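Local coordinates for inactive glucansucrase (Lactobacillus reuteri, PDB 5JBD), which belongs to glycosyl hydrolase family 70 as an inactive glucansucrase and carries a bound calcium ion beside its TIM barrel, at residues A[294-299]-A[748-753]; A[244-249]-A[286-291]; A[298-303]-A[316-321]; A[253-258]-A[290-295]. All coordinates share one frame; numbering follows the deposited sequence.

Interaction 1 (A[294-299]-A[748-753]); sequences DQMGQL and IVMNQM. With CA (calcium ion), chain C.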
loop_
_atom_site.group_PDB
_atom_site.type_symbol
_atom_site.label_atom_id
_atom_site.label_comp_id
_atom_site.label_asym_id
_atom_site.label_seq_id
_atom_site.Cartn_x
_atom_site.Cartn_y
_atom_site.Cartn_z
ATOM N N ASP A 294 8.575 -5.456 -16.968
ATOM C CA ASP A 294 8.851 -6.051 -18.284
ATOM C C ASP A 294 8.086 -7.364 -18.463
ATOM O O ASP A 294 7.454 -7.599 -19.484
ATOM C CB ASP A 294 10.349 -6.344 -18.457
ATOM C CG ASP A 294 11.196 -5.095 -18.633
ATOM O OD1 ASP A 294 10.687 -4.038 -19.069
ATOM O OD2 ASP A 294 12.410 -5.173 -18.361
ATOM N N GLN A 295 8.162 -8.212 -17.440
ATOM C CA GLN A 295 7.594 -9.575 -17.493
ATOM C C GLN A 295 6.078 -9.572 -17.523
ATOM O O GLN A 295 5.474 -10.345 -18.271
ATOM C CB GLN A 295 8.143 -10.402 -16.325
ATOM C CG GLN A 295 9.626 -10.696 -16.544
ATOM C CD GLN A 295 10.424 -10.980 -15.291
ATOM O OE1 GLN A 295 9.944 -10.824 -14.158
ATOM N NE2 GLN A 295 11.685 -11.360 -15.498
ATOM N N MET A 296 5.471 -8.673 -16.754
ATOM C CA MET A 296 4.021 -8.480 -16.811
ATOM C C MET A 296 3.584 -8.086 -18.224
ATOM O O MET A 296 2.640 -8.652 -18.757
ATOM C CB MET A 296 3.571 -7.417 -15.810
ATOM C CG MET A 296 2.073 -7.135 -15.814
ATOM S SD MET A 296 1.573 -5.790 -14.742
ATOM C CE MET A 296 1.550 -6.661 -13.174
ATOM N N GLY A 297 4.258 -7.102 -18.812
ATOM C CA GLY A 297 3.961 -6.693 -20.184
ATOM C C GLY A 297 4.137 -7.824 -21.184
ATOM O O GLY A 297 3.310 -8.005 -22.084
ATOM N N GLN A 298 5.194 -8.612 -21.006
ATOM C CA GLN A 298 5.455 -9.761 -21.895
ATOM C C GLN A 298 4.322 -10.786 -21.838
ATOM O O GLN A 298 3.867 -11.261 -22.884
ATOM C CB GLN A 298 6.784 -10.414 -21.550
ATOM C CG GLN A 298 7.234 -11.461 -22.558
ATOM C CD GLN A 298 8.477 -12.207 -22.118
ATOM O OE1 GLN A 298 9.140 -11.824 -21.142
ATOM N NE2 GLN A 298 8.807 -13.287 -22.845
ATOM N N LEU A 299 3.869 -11.110 -20.626
ATOM C CA LEU A 299 2.752 -12.049 -20.428
ATOM C C LEU A 299 1.496 -11.567 -21.113
ATOM O O LEU A 299 0.849 -12.307 -21.847
ATOM C CB LEU A 299 2.447 -12.263 -18.934
ATOM C CG LEU A 299 1.243 -13.156 -18.569
ATOM C CD1 LEU A 299 1.469 -14.587 -19.040
ATOM C CD2 LEU A 299 0.955 -13.145 -17.077
ATOM N N ILE A 748 -2.558 -5.148 -7.980
ATOM C CA ILE A 748 -1.631 -6.278 -7.777
ATOM C C ILE A 748 -0.461 -5.765 -6.949
ATOM O O ILE A 748 0.059 -4.683 -7.224
ATOM C CB ILE A 748 -1.195 -6.971 -9.102
ATOM C CG1 ILE A 748 -0.389 -8.251 -8.801
ATOM C CG2 ILE A 748 -0.411 -6.033 -10.033
ATOM C CD1 ILE A 748 -0.086 -9.083 -10.021
ATOM N N VAL A 749 -0.065 -6.551 -5.942
ATOM C CA VAL A 749 0.804 -6.073 -4.862
ATOM C C VAL A 749 2.011 -6.992 -4.704
ATOM O O VAL A 749 1.994 -7.909 -3.878
ATOM C CB VAL A 749 0.033 -5.994 -3.530
ATOM C CG1 VAL A 749 0.902 -5.393 -2.419
ATOM C CG2 VAL A 749 -1.240 -5.178 -3.716
ATOM N N MET A 750 3.056 -6.733 -5.500
ATOM C CA MET A 750 4.283 -7.551 -5.490
ATOM C C MET A 750 5.330 -7.116 -4.468
ATOM O O MET A 750 6.296 -7.848 -4.254
ATOM C CB MET A 750 4.924 -7.603 -6.886
ATOM C CG MET A 750 4.131 -8.421 -7.899
ATOM S SD MET A 750 4.788 -8.412 -9.591
ATOM C CE MET A 750 4.062 -6.880 -10.215
ATOM N N ASN A 751 5.163 -5.964 -3.819
ATOM C CA ASN A 751 6.260 -5.439 -3.017
ATOM C C ASN A 751 6.444 -6.173 -1.699
ATOM O O ASN A 751 7.583 -6.467 -1.336
ATOM C CB ASN A 751 6.126 -3.961 -2.721
ATOM C CG ASN A 751 7.299 -3.436 -1.902
ATOM O OD1 ASN A 751 8.451 -3.390 -2.372
ATOM N ND2 ASN A 751 7.020 -3.061 -0.659
ATOM N N GLN A 752 5.343 -6.388 -0.974
ATOM C CA GLN A 752 5.408 -6.963 0.376
ATOM C C GLN A 752 4.228 -7.860 0.733
ATOM O O GLN A 752 3.148 -7.733 0.165
ATOM C CB GLN A 752 5.506 -5.867 1.450
ATOM C CG GLN A 752 4.178 -5.209 1.851
ATOM C CD GLN A 752 3.634 -4.224 0.815
ATOM O OE1 GLN A 752 4.390 -3.505 0.177
ATOM N NE2 GLN A 752 2.317 -4.184 0.668
ATOM N N MET A 753 4.480 -8.743 1.699
ATOM C CA MET A 753 3.433 -9.448 2.439
ATOM C C MET A 753 3.596 -9.102 3.916
ATOM O O MET A 753 4.696 -8.750 4.364
ATOM C CB MET A 753 3.534 -10.956 2.189
ATOM C CG MET A 753 3.340 -11.336 0.721
ATOM S SD MET A 753 3.208 -13.116 0.421
ATOM C CE MET A 753 1.628 -13.465 1.168
HETATM CA CA CA C . 10.668 -3.861 -2.537
HETATM O O HOH W 1 9.729 -5.965 -3.242
#
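N751, which directly follows the M750 that meets M296 across this contact, binds the calcium ion through OD1 at 2.3 Å. Its own carbonyl oxygen accepts from a water of the metal shell, and N751 ND2 donates to Q752 OE1 at 2.8 Å along a nearly straight bond (170°). The donor lies in the carbonyl plane of Q752 and the acceptor in the amide plane of N751; this bond, with the metal bond, probably helps hold the rotation of the amide. E237, D243 and N287 contribute further ligands. Away from the metal the contact is apolar: I748 ends strand 743-748 of the TIM barrel, and M296 projects from helix 291-304 on the outside of that barrel. The M296 side chain leaves the helix with CG anti to the backbone N (chi1 179°) and stays extended until it bends at the sulfur, which delivers CE to the strand end. There M296 CE meets I748 CG2 tip to tip at 3.8 Å. The M750 side chain arrives obliquely, its methyl CE lying 3.9 Å from M296 CE. Around these methyls, F280 and V282 of strand 279-282 also touch M296, while E259 of helix 249-263 packs against both M296 and I748.

Interaction 2 (A[244-249]-A[286-291]); sequences IDNSNP and DNIDAD. With CA (calcium ion), chain C.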
loop_
_atom_site.group_PDB
_atom_site.type_symbol
_atom_site.label_atom_id
_atom_site.label_comp_id
_atom_site.label_asym_id
_atom_site.label_seq_id
_atom_site.Cartn_x
_atom_site.Cartn_y
_atom_site.Cartn_z
ATOM N N ILE A 244 9.402 -8.556 -0.608
ATOM C CA ILE A 244 9.598 -9.718 -1.477
ATOM C C ILE A 244 10.782 -9.491 -2.414
ATOM O O ILE A 244 10.916 -8.411 -3.009
ATOM C CB ILE A 244 8.325 -10.040 -2.276
ATOM C CG1 ILE A 244 7.135 -10.290 -1.337
ATOM C CG2 ILE A 244 8.554 -11.238 -3.195
ATOM C CD1 ILE A 244 7.291 -11.459 -0.375
ATOM N N ASP A 245 11.648 -10.502 -2.544
ATOM C CA ASP A 245 12.791 -10.418 -3.454
ATOM C C ASP A 245 12.353 -10.657 -4.911
ATOM O O ASP A 245 12.431 -11.770 -5.431
ATOM C CB ASP A 245 13.914 -11.371 -3.075
ATOM C CG ASP A 245 15.107 -11.258 -4.008
ATOM O OD1 ASP A 245 15.185 -10.272 -4.789
ATOM O OD2 ASP A 245 15.991 -12.135 -3.959
ATOM N N ASN A 246 11.949 -9.573 -5.565
ATOM C CA ASN A 246 11.525 -9.620 -6.970
ATOM C C ASN A 246 12.685 -9.704 -7.990
ATOM O O ASN A 246 12.435 -9.692 -9.196
ATOM C CB ASN A 246 10.564 -8.452 -7.270
ATOM C CG ASN A 246 9.160 -8.685 -6.690
ATOM O OD1 ASN A 246 8.422 -9.558 -7.167
ATOM N ND2 ASN A 246 8.783 -7.916 -5.682
ATOM N N SER A 247 13.931 -9.808 -7.520
ATOM C CA SER A 247 15.077 -10.188 -8.379
ATOM C C SER A 247 15.275 -11.716 -8.455
ATOM O O SER A 247 16.034 -12.192 -9.299
ATOM C CB SER A 247 16.363 -9.556 -7.872
ATOM O OG SER A 247 16.835 -10.200 -6.695
ATOM N N ASN A 248 14.628 -12.482 -7.574
ATOM C CA ASN A 248 14.801 -13.947 -7.571
ATOM C C ASN A 248 14.039 -14.549 -8.759
ATOM O O ASN A 248 12.827 -14.362 -8.846
ATOM C CB ASN A 248 14.314 -14.537 -6.240
ATOM C CG ASN A 248 14.554 -16.037 -6.137
ATOM O OD1 ASN A 248 14.143 -16.797 -7.016
ATOM N ND2 ASN A 248 15.230 -16.470 -5.070
ATOM N N PRO A 249 14.729 -15.283 -9.665
ATOM C CA PRO A 249 14.030 -15.857 -10.834
ATOM C C PRO A 249 12.827 -16.750 -10.527
ATOM O O PRO A 249 11.875 -16.775 -11.314
ATOM C CB PRO A 249 15.124 -16.661 -11.555
ATOM C CG PRO A 249 16.392 -16.029 -11.129
ATOM C CD PRO A 249 16.167 -15.577 -9.708
ATOM N N ASP A 286 7.555 1.645 -8.208
ATOM C CA ASP A 286 8.887 2.224 -8.023
ATOM C C ASP A 286 9.750 1.505 -6.984
ATOM O O ASP A 286 10.896 1.897 -6.775
ATOM C CB ASP A 286 8.835 3.724 -7.617
ATOM C CG ASP A 286 8.008 4.610 -8.585
ATOM O OD1 ASP A 286 7.741 4.193 -9.727
ATOM O OD2 ASP A 286 7.656 5.745 -8.168
ATOM N N ASN A 287 9.211 0.489 -6.307
ATOM C CA ASN A 287 9.892 -0.111 -5.157
ATOM C C ASN A 287 10.135 -1.617 -5.316
ATOM O O ASN A 287 10.416 -2.299 -4.342
ATOM C CB ASN A 287 9.069 0.164 -3.902
ATOM C CG ASN A 287 8.635 1.614 -3.801
ATOM O OD1 ASN A 287 7.462 1.904 -3.974
ATOM N ND2 ASN A 287 9.577 2.530 -3.554
ATOM N N ILE A 288 10.036 -2.096 -6.553
ATOM C CA ILE A 288 10.212 -3.496 -6.901
ATOM C C ILE A 288 11.178 -3.567 -8.089
ATOM O O ILE A 288 11.198 -2.663 -8.912
ATOM C CB ILE A 288 8.863 -4.174 -7.238
ATOM C CG1 ILE A 288 8.166 -3.499 -8.438
ATOM C CG2 ILE A 288 7.945 -4.158 -6.021
ATOM C CD1 ILE A 288 6.730 -3.944 -8.676
ATOM N N ASP A 289 11.969 -4.627 -8.160
ATOM C CA ASP A 289 12.833 -4.896 -9.312
ATOM C C ASP A 289 12.019 -4.693 -10.597
ATOM O O ASP A 289 10.981 -5.329 -10.795
ATOM C CB ASP A 289 13.418 -6.312 -9.230
ATOM C CG ASP A 289 14.534 -6.562 -10.243
ATOM O OD1 ASP A 289 14.404 -6.154 -11.412
ATOM O OD2 ASP A 289 15.544 -7.201 -9.880
ATOM N N ALA A 290 12.464 -3.755 -11.441
ATOM C CA ALA A 290 11.708 -3.389 -12.649
ATOM C C ALA A 290 11.561 -4.508 -13.674
ATOM O O ALA A 290 10.713 -4.396 -14.566
ATOM C CB ALA A 290 12.295 -2.137 -13.311
ATOM N N ASP A 291 12.352 -5.584 -13.552
ATOM C CA ASP A 291 12.140 -6.795 -14.352
ATOM C C ASP A 291 10.683 -7.229 -14.360
ATOM O O ASP A 291 10.191 -7.707 -15.384
ATOM C CB ASP A 291 12.935 -7.982 -13.806
ATOM C CG ASP A 291 14.429 -7.817 -13.898
ATOM O OD1 ASP A 291 14.938 -6.891 -14.577
ATOM O OD2 ASP A 291 15.118 -8.650 -13.261
HETATM CA CA CA C . 10.668 -3.861 -2.537
HETATM O O HOH W 1 9.729 -5.965 -3.242
HETATM O O HOH W 2 12.424 -6.171 -5.763
#
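N246 and D289 bring two loops within 5.4 Å of each other at their CA atoms and account for most of the buried surface. D289 CB lies against the N246 carbonyl, 3.5 Å from N246 O, and 4.1 Å from N246 CB. The N246 amide crosses the branch of I288, with ND2 3.9 Å from I288 CG2; bonds of OD1 with N255 ND2 and of ND2 with M750 O together orient it. S247 lays its CB 3.2 Å from D289 OD2, an oxygen whose hydrogen bond goes to S822 OG. With CG anti to the backbone N (chi1 -169°), D289 carries its carboxylate past S247. The other carboxylate oxygen, D289 OD1, takes the backbone N of D291 at 3.0 Å on its anti side, a capping bond at the entrance to helix 291-304. D245 OD1 receives both S247 OG and S247 N, the latter from above the carboxylate plane, forming an Asx turn. No hydrogen bond joins the two loops directly; one water accepts from D289 N at 2.9 Å and weakly from N246 N, while another accepts from N246 ND2, donates to I244 O and binds calcium, as does N287 O at 2.4 Å. The result is a calcium site built largely from loops, where carbonyls, water and the side chains of E237, D243 and N751 hold the metal beside an antiparallel sheet.

Interaction 3 (A[298-303]-A[316-321]); sequences QLMNDM and HLSYNE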
loop_
_atom_site.group_PDB
_atom_site.type_symbol
_atom_site.label_atom_id
_atom_site.label_comp_id
_atom_site.label_asym_id
_atom_site.label_seq_id
_atom_site.Cartn_x
_atom_site.Cartn_y
_atom_site.Cartn_z
ATOM N N GLN A 298 5.194 -8.612 -21.006
ATOM C CA GLN A 298 5.455 -9.761 -21.895
ATOM C C GLN A 298 4.322 -10.786 -21.838
ATOM O O GLN A 298 3.867 -11.261 -22.884
ATOM C CB GLN A 298 6.784 -10.414 -21.550
ATOM C CG GLN A 298 7.234 -11.461 -22.558
ATOM C CD GLN A 298 8.477 -12.207 -22.118
ATOM O OE1 GLN A 298 9.140 -11.824 -21.142
ATOM N NE2 GLN A 298 8.807 -13.287 -22.845
ATOM N N LEU A 299 3.869 -11.110 -20.626
ATOM C CA LEU A 299 2.752 -12.049 -20.428
ATOM C C LEU A 299 1.496 -11.567 -21.113
ATOM O O LEU A 299 0.849 -12.307 -21.847
ATOM C CB LEU A 299 2.447 -12.263 -18.934
ATOM C CG LEU A 299 1.243 -13.156 -18.569
ATOM C CD1 LEU A 299 1.469 -14.587 -19.040
ATOM C CD2 LEU A 299 0.955 -13.145 -17.077
ATOM N N MET A 300 1.132 -10.323 -20.835
ATOM C CA MET A 300 -0.105 -9.775 -21.372
ATOM C C MET A 300 -0.043 -9.625 -22.898
ATOM O O MET A 300 -1.049 -9.837 -23.569
ATOM C CB MET A 300 -0.474 -8.487 -20.631
ATOM C CG MET A 300 -0.875 -8.799 -19.177
ATOM S SD MET A 300 -1.221 -7.360 -18.177
ATOM C CE MET A 300 -2.731 -6.856 -18.986
ATOM N N ASN A 301 1.138 -9.348 -23.445
ATOM C CA ASN A 301 1.329 -9.376 -24.908
ATOM C C ASN A 301 1.250 -10.799 -25.495
ATOM O O ASN A 301 0.662 -11.005 -26.562
ATOM C CB ASN A 301 2.642 -8.695 -25.333
ATOM C CG ASN A 301 2.756 -8.529 -26.844
ATOM O OD1 ASN A 301 1.794 -8.144 -27.513
ATOM N ND2 ASN A 301 3.927 -8.841 -27.391
ATOM N N ASP A 302 1.841 -11.767 -24.814
ATOM C CA ASP A 302 1.712 -13.179 -25.230
ATOM C C ASP A 302 0.260 -13.649 -25.253
ATOM O O ASP A 302 -0.174 -14.310 -26.201
ATOM C CB ASP A 302 2.523 -14.081 -24.295
ATOM C CG ASP A 302 4.006 -14.009 -24.557
ATOM O OD1 ASP A 302 4.421 -13.339 -25.537
ATOM O OD2 ASP A 302 4.758 -14.624 -23.764
ATOM N N MET A 303 -0.476 -13.300 -24.199
ATOM C CA MET A 303 -1.852 -13.757 -24.027
ATOM C C MET A 303 -2.828 -13.028 -24.951
ATOM O O MET A 303 -3.733 -13.652 -25.510
ATOM C CB MET A 303 -2.301 -13.574 -22.566
ATOM C CG MET A 303 -1.641 -14.515 -21.552
ATOM S SD MET A 303 -2.043 -14.070 -19.831
ATOM C CE MET A 303 -3.769 -14.560 -19.807
ATOM N N HIS A 316 -6.936 -4.096 -22.232
ATOM C CA HIS A 316 -6.209 -4.626 -21.072
ATOM C C HIS A 316 -5.408 -3.526 -20.377
ATOM O O HIS A 316 -4.255 -3.711 -19.984
ATOM C CB HIS A 316 -5.349 -5.819 -21.527
ATOM C CG HIS A 316 -6.169 -6.958 -22.047
ATOM N ND1 HIS A 316 -6.810 -7.851 -21.209
ATOM C CD2 HIS A 316 -6.504 -7.322 -23.312
ATOM C CE1 HIS A 316 -7.491 -8.721 -21.935
ATOM N NE2 HIS A 316 -7.321 -8.425 -23.211
ATOM N N LEU A 317 -6.063 -2.372 -20.194
ATOM C CA LEU A 317 -5.426 -1.197 -19.613
ATOM C C LEU A 317 -4.735 -1.555 -18.325
ATOM O O LEU A 317 -5.355 -2.144 -17.443
ATOM C CB LEU A 317 -6.471 -0.104 -19.337
ATOM C CG LEU A 317 -5.924 1.297 -19.048
ATOM C CD1 LEU A 317 -5.195 1.875 -20.262
ATOM C CD2 LEU A 317 -7.054 2.221 -18.590
ATOM N N SER A 318 -3.451 -1.221 -18.228
ATOM C CA SER A 318 -2.688 -1.388 -17.004
ATOM C C SER A 318 -1.912 -0.108 -16.691
ATOM O O SER A 318 -1.472 0.602 -17.602
ATOM C CB SER A 318 -1.758 -2.613 -17.109
ATOM O OG SER A 318 -2.521 -3.816 -17.278
ATOM N N TYR A 319 -1.740 0.177 -15.403
ATOM C CA TYR A 319 -1.217 1.469 -14.954
ATOM C C TYR A 319 -0.450 1.336 -13.649
ATOM O O TYR A 319 -0.918 0.642 -12.712
ATOM C CB TYR A 319 -2.343 2.521 -14.844
ATOM C CG TYR A 319 -3.712 2.044 -14.353
ATOM C CD1 TYR A 319 -4.633 1.470 -15.237
ATOM C CD2 TYR A 319 -4.124 2.255 -13.033
ATOM C CE1 TYR A 319 -5.893 1.046 -14.809
ATOM C CE2 TYR A 319 -5.383 1.840 -12.600
ATOM C CZ TYR A 319 -6.270 1.241 -13.497
ATOM O OH TYR A 319 -7.534 0.840 -13.083
ATOM N N ASN A 320 0.716 1.986 -13.590
ATOM C CA ASN A 320 1.679 1.809 -12.497
ATOM C C ASN A 320 1.598 2.928 -11.500
ATOM O O ASN A 320 1.679 4.084 -11.883
ATOM C CB ASN A 320 3.118 1.756 -13.038
ATOM C CG ASN A 320 3.396 0.517 -13.869
ATOM O OD1 ASN A 320 2.579 -0.396 -13.927
ATOM N ND2 ASN A 320 4.544 0.499 -14.547
ATOM N N GLU A 321 1.486 2.586 -10.212
ATOM C CA GLU A 321 1.492 3.591 -9.158
ATOM C C GLU A 321 2.913 4.004 -8.871
ATOM O O GLU A 321 3.747 3.173 -8.562
ATOM C CB GLU A 321 0.890 3.068 -7.863
ATOM C CG GLU A 321 0.864 4.107 -6.732
ATOM C CD GLU A 321 1.362 3.609 -5.392
ATOM O OE1 GLU A 321 1.845 2.461 -5.275
ATOM O OE2 GLU A 321 1.258 4.371 -4.427
#
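H316 and M300 meet where the chain approaches the barrel after helix 310-315. The terminal methyl of M300 rests between backbone and side chain here, with CE 3.6 Å from H316 O and 3.8 Å from H316 CB. The imidazole itself turns elsewhere: its ND1 hydrogen-bonds the carbonyl of D278 and its ring stacks on Y304, farther along the M300 helix. L317 then points its CB away from the helix, and at S318 the chain faces M300 again. S318 OG lies 3.5 Å from M300 CE and 3.9 Å from M300 SD, so the thioether end passes beside the hydroxyl. M300 reaches this place with CG beside its own backbone N (chi1 -68°) and a bend at the sulfur (chi3 69°) that folds CE toward the loop. The hydroxyl is fastened by a hydrogen bond with the backbone N of F280, a residue that M300 also touches. Y319 and N320 form the barrel strand proper, Y319 bonding through its backbone to F280 and V282 and N320 to L339. Strand 279-282, helix 291-304 and strand 319-320 thus make a beta-alpha-beta crossover of the TIM barrel, the helix packed outside the two parallel strands with helix 249-263 at its flank.

Interaction 4 (A[253-258]-A[290-295]); sequences AENLNW and ADVLDQ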
loop_
_atom_site.group_PDB
_atom_site.type_symbol
_atom_site.label_atom_id
_atom_site.label_comp_id
_atom_site.label_asym_id
_atom_site.label_seq_id
_atom_site.Cartn_x
_atom_site.Cartn_y
_atom_site.Cartn_z
ATOM N N ALA A 253 8.935 -15.989 -11.774
ATOM C CA ALA A 253 8.003 -16.959 -12.341
ATOM C C ALA A 253 6.693 -17.013 -11.547
ATOM O O ALA A 253 5.614 -17.065 -12.139
ATOM C CB ALA A 253 8.646 -18.341 -12.435
ATOM N N GLU A 254 6.773 -16.976 -10.218
ATOM C CA GLU A 254 5.557 -16.941 -9.381
ATOM C C GLU A 254 4.658 -15.711 -9.637
ATOM O O GLU A 254 3.427 -15.828 -9.603
ATOM C CB GLU A 254 5.901 -17.111 -7.880
ATOM C CG GLU A 254 4.768 -16.881 -6.869
ATOM C CD GLU A 254 3.522 -17.736 -7.079
ATOM O OE1 GLU A 254 3.578 -18.765 -7.790
ATOM O OE2 GLU A 254 2.464 -17.367 -6.511
ATOM N N ASN A 255 5.249 -14.551 -9.914
ATOM C CA ASN A 255 4.442 -13.356 -10.267
ATOM C C ASN A 255 3.634 -13.581 -11.550
ATOM O O ASN A 255 2.454 -13.191 -11.622
ATOM C CB ASN A 255 5.315 -12.103 -10.414
ATOM C CG ASN A 255 5.932 -11.660 -9.104
ATOM O OD1 ASN A 255 5.358 -11.854 -8.018
ATOM N ND2 ASN A 255 7.110 -11.056 -9.197
ATOM N N LEU A 256 4.261 -14.238 -12.534
ATOM C CA LEU A 256 3.593 -14.601 -13.781
ATOM C C LEU A 256 2.421 -15.535 -13.515
ATOM O O LEU A 256 1.336 -15.326 -14.067
ATOM C CB LEU A 256 4.574 -15.228 -14.781
ATOM C CG LEU A 256 5.676 -14.306 -15.284
ATOM C CD1 LEU A 256 6.685 -15.073 -16.113
ATOM C CD2 LEU A 256 5.096 -13.165 -16.097
ATOM N N ASN A 257 2.640 -16.537 -12.664
ATOM C CA ASN A 257 1.571 -17.425 -12.177
ATOM C C ASN A 257 0.409 -16.640 -11.576
ATOM O O ASN A 257 -0.751 -16.886 -11.899
ATOM C CB ASN A 257 2.120 -18.396 -11.121
ATOM C CG ASN A 257 1.192 -19.561 -10.872
ATOM O OD1 ASN A 257 1.210 -20.543 -11.616
ATOM N ND2 ASN A 257 0.372 -19.464 -9.830
ATOM N N TRP A 258 0.742 -15.704 -10.694
ATOM C CA TRP A 258 -0.241 -14.882 -9.979
ATOM C C TRP A 258 -1.037 -13.986 -10.931
ATOM O O TRP A 258 -2.262 -13.862 -10.820
ATOM C CB TRP A 258 0.483 -14.015 -8.941
ATOM C CG TRP A 258 -0.380 -13.366 -7.892
ATOM C CD1 TRP A 258 -1.609 -13.767 -7.459
ATOM C CD2 TRP A 258 -0.026 -12.235 -7.085
ATOM N NE1 TRP A 258 -2.051 -12.943 -6.457
ATOM C CE2 TRP A 258 -1.093 -12.000 -6.204
ATOM C CE3 TRP A 258 1.085 -11.397 -7.036
ATOM C CZ2 TRP A 258 -1.088 -10.947 -5.284
ATOM C CZ3 TRP A 258 1.103 -10.364 -6.112
ATOM C CH2 TRP A 258 0.025 -10.151 -5.244
ATOM N N ALA A 290 12.464 -3.755 -11.441
ATOM C CA ALA A 290 11.708 -3.389 -12.649
ATOM C C ALA A 290 11.561 -4.508 -13.674
ATOM O O ALA A 290 10.713 -4.396 -14.566
ATOM C CB ALA A 290 12.295 -2.137 -13.311
ATOM N N ASP A 291 12.352 -5.584 -13.552
ATOM C CA ASP A 291 12.140 -6.795 -14.352
ATOM C C ASP A 291 10.683 -7.229 -14.360
ATOM O O ASP A 291 10.191 -7.707 -15.384
ATOM C CB ASP A 291 12.935 -7.982 -13.806
ATOM C CG ASP A 291 14.429 -7.817 -13.898
ATOM O OD1 ASP A 291 14.938 -6.891 -14.577
ATOM O OD2 ASP A 291 15.118 -8.650 -13.261
ATOM N N VAL A 292 9.996 -7.095 -13.218
ATOM C CA VAL A 292 8.625 -7.608 -13.106
ATOM C C VAL A 292 7.631 -6.791 -13.933
ATOM O O VAL A 292 6.601 -7.312 -14.348
ATOM C CB VAL A 292 8.139 -7.757 -11.647
ATOM C CG1 VAL A 292 9.102 -8.621 -10.841
ATOM C CG2 VAL A 292 7.901 -6.404 -10.979
ATOM N N LEU A 293 7.960 -5.531 -14.212
ATOM C CA LEU A 293 7.144 -4.717 -15.120
ATOM C C LEU A 293 7.338 -5.160 -16.573
ATOM O O LEU A 293 6.369 -5.256 -17.313
ATOM C CB LEU A 293 7.449 -3.230 -14.940
ATOM C CG LEU A 293 7.393 -2.674 -13.511
ATOM C CD1 LEU A 293 7.874 -1.234 -13.494
ATOM C CD2 LEU A 293 5.987 -2.767 -12.943
ATOM N N ASP A 294 8.575 -5.456 -16.968
ATOM C CA ASP A 294 8.851 -6.051 -18.284
ATOM C C ASP A 294 8.086 -7.364 -18.463
ATOM O O ASP A 294 7.454 -7.599 -19.484
ATOM C CB ASP A 294 10.349 -6.344 -18.457
ATOM C CG ASP A 294 11.196 -5.095 -18.633
ATOM O OD1 ASP A 294 10.687 -4.038 -19.069
ATOM O OD2 ASP A 294 12.410 -5.173 -18.361
ATOM N N GLN A 295 8.162 -8.212 -17.440
ATOM C CA GLN A 295 7.594 -9.575 -17.493
ATOM C C GLN A 295 6.078 -9.572 -17.523
ATOM O O GLN A 295 5.474 -10.345 -18.271
ATOM C CB GLN A 295 8.143 -10.402 -16.325
ATOM C CG GLN A 295 9.626 -10.696 -16.544
ATOM C CD GLN A 295 10.424 -10.980 -15.291
ATOM O OE1 GLN A 295 9.944 -10.824 -14.158
ATOM N NE2 GLN A 295 11.685 -11.360 -15.498
#
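N255 meets V292, and its neighbour L256 meets Q295, one turn beyond V292, where helices 249-263 and 291-304 run close together. The CA atoms of N255 and V292 are 7.7 Å apart and those of L256 and Q295 7.4 Å. The amide of N255 crosses the V292 side chain obliquely, its ND2 3.5 Å from V292 CG1. That methyl stands beside the backbone N of V292 (chi1 -55°), on the flank of its helix that the amide crosses. L256 sets its CB to the side of the facing helix, but the extended second torsion (chi2 172°) carries a methyl back to it. L256 CD2 comes 3.6 Å from Q295 O, a carbonyl whose helix bond comes from L299 N, and 4.1 Å from Q295 CB.

The second shell positions these groups. N255 ND2 donates to N246 OD1, which helps orient the amide beside V292, and M750 touches N255 as well. Q295 NE2 donates to Q252 OE1, one turn before L256, so a polar link between the same two helices lies beside the L256 contact. Farther out, D291 is held by S822 and Q226, and D294 by a salt bridge to K334, at the start of the second helix.

Within these segments, then, methyls lie against polar atoms without bonding them. Between the two segments the contact is probably mainly van der Waals, while the directional bond between the helices is Q295 NE2 to Q252 OE1, just outside the first segment.

How the interactions relate
Helix 291-304 serves interactions 1, 3 and 4, and its entrance belongs to interaction 2. Interactions 1 and 4 have centres about 4 Å apart and merge into one packed interior: V749 O lies 3.3 Å from W258 CH2, and M750 SD lies 3.5 Å from N255 CG. The N246 amide ties three contacts together, since ND2 is 2.9 Å from M750 O and OD1 is 2.8 Å from N255 ND2. Interactions 1 and 2 share the calcium ion and one of its waters, and N751 O and I244 N, 2.9 Å apart, probably hydrogen-bond. Interaction 3, about 17 Å from interaction 2 between centres, continues the packing farther along the helix, away from the metal.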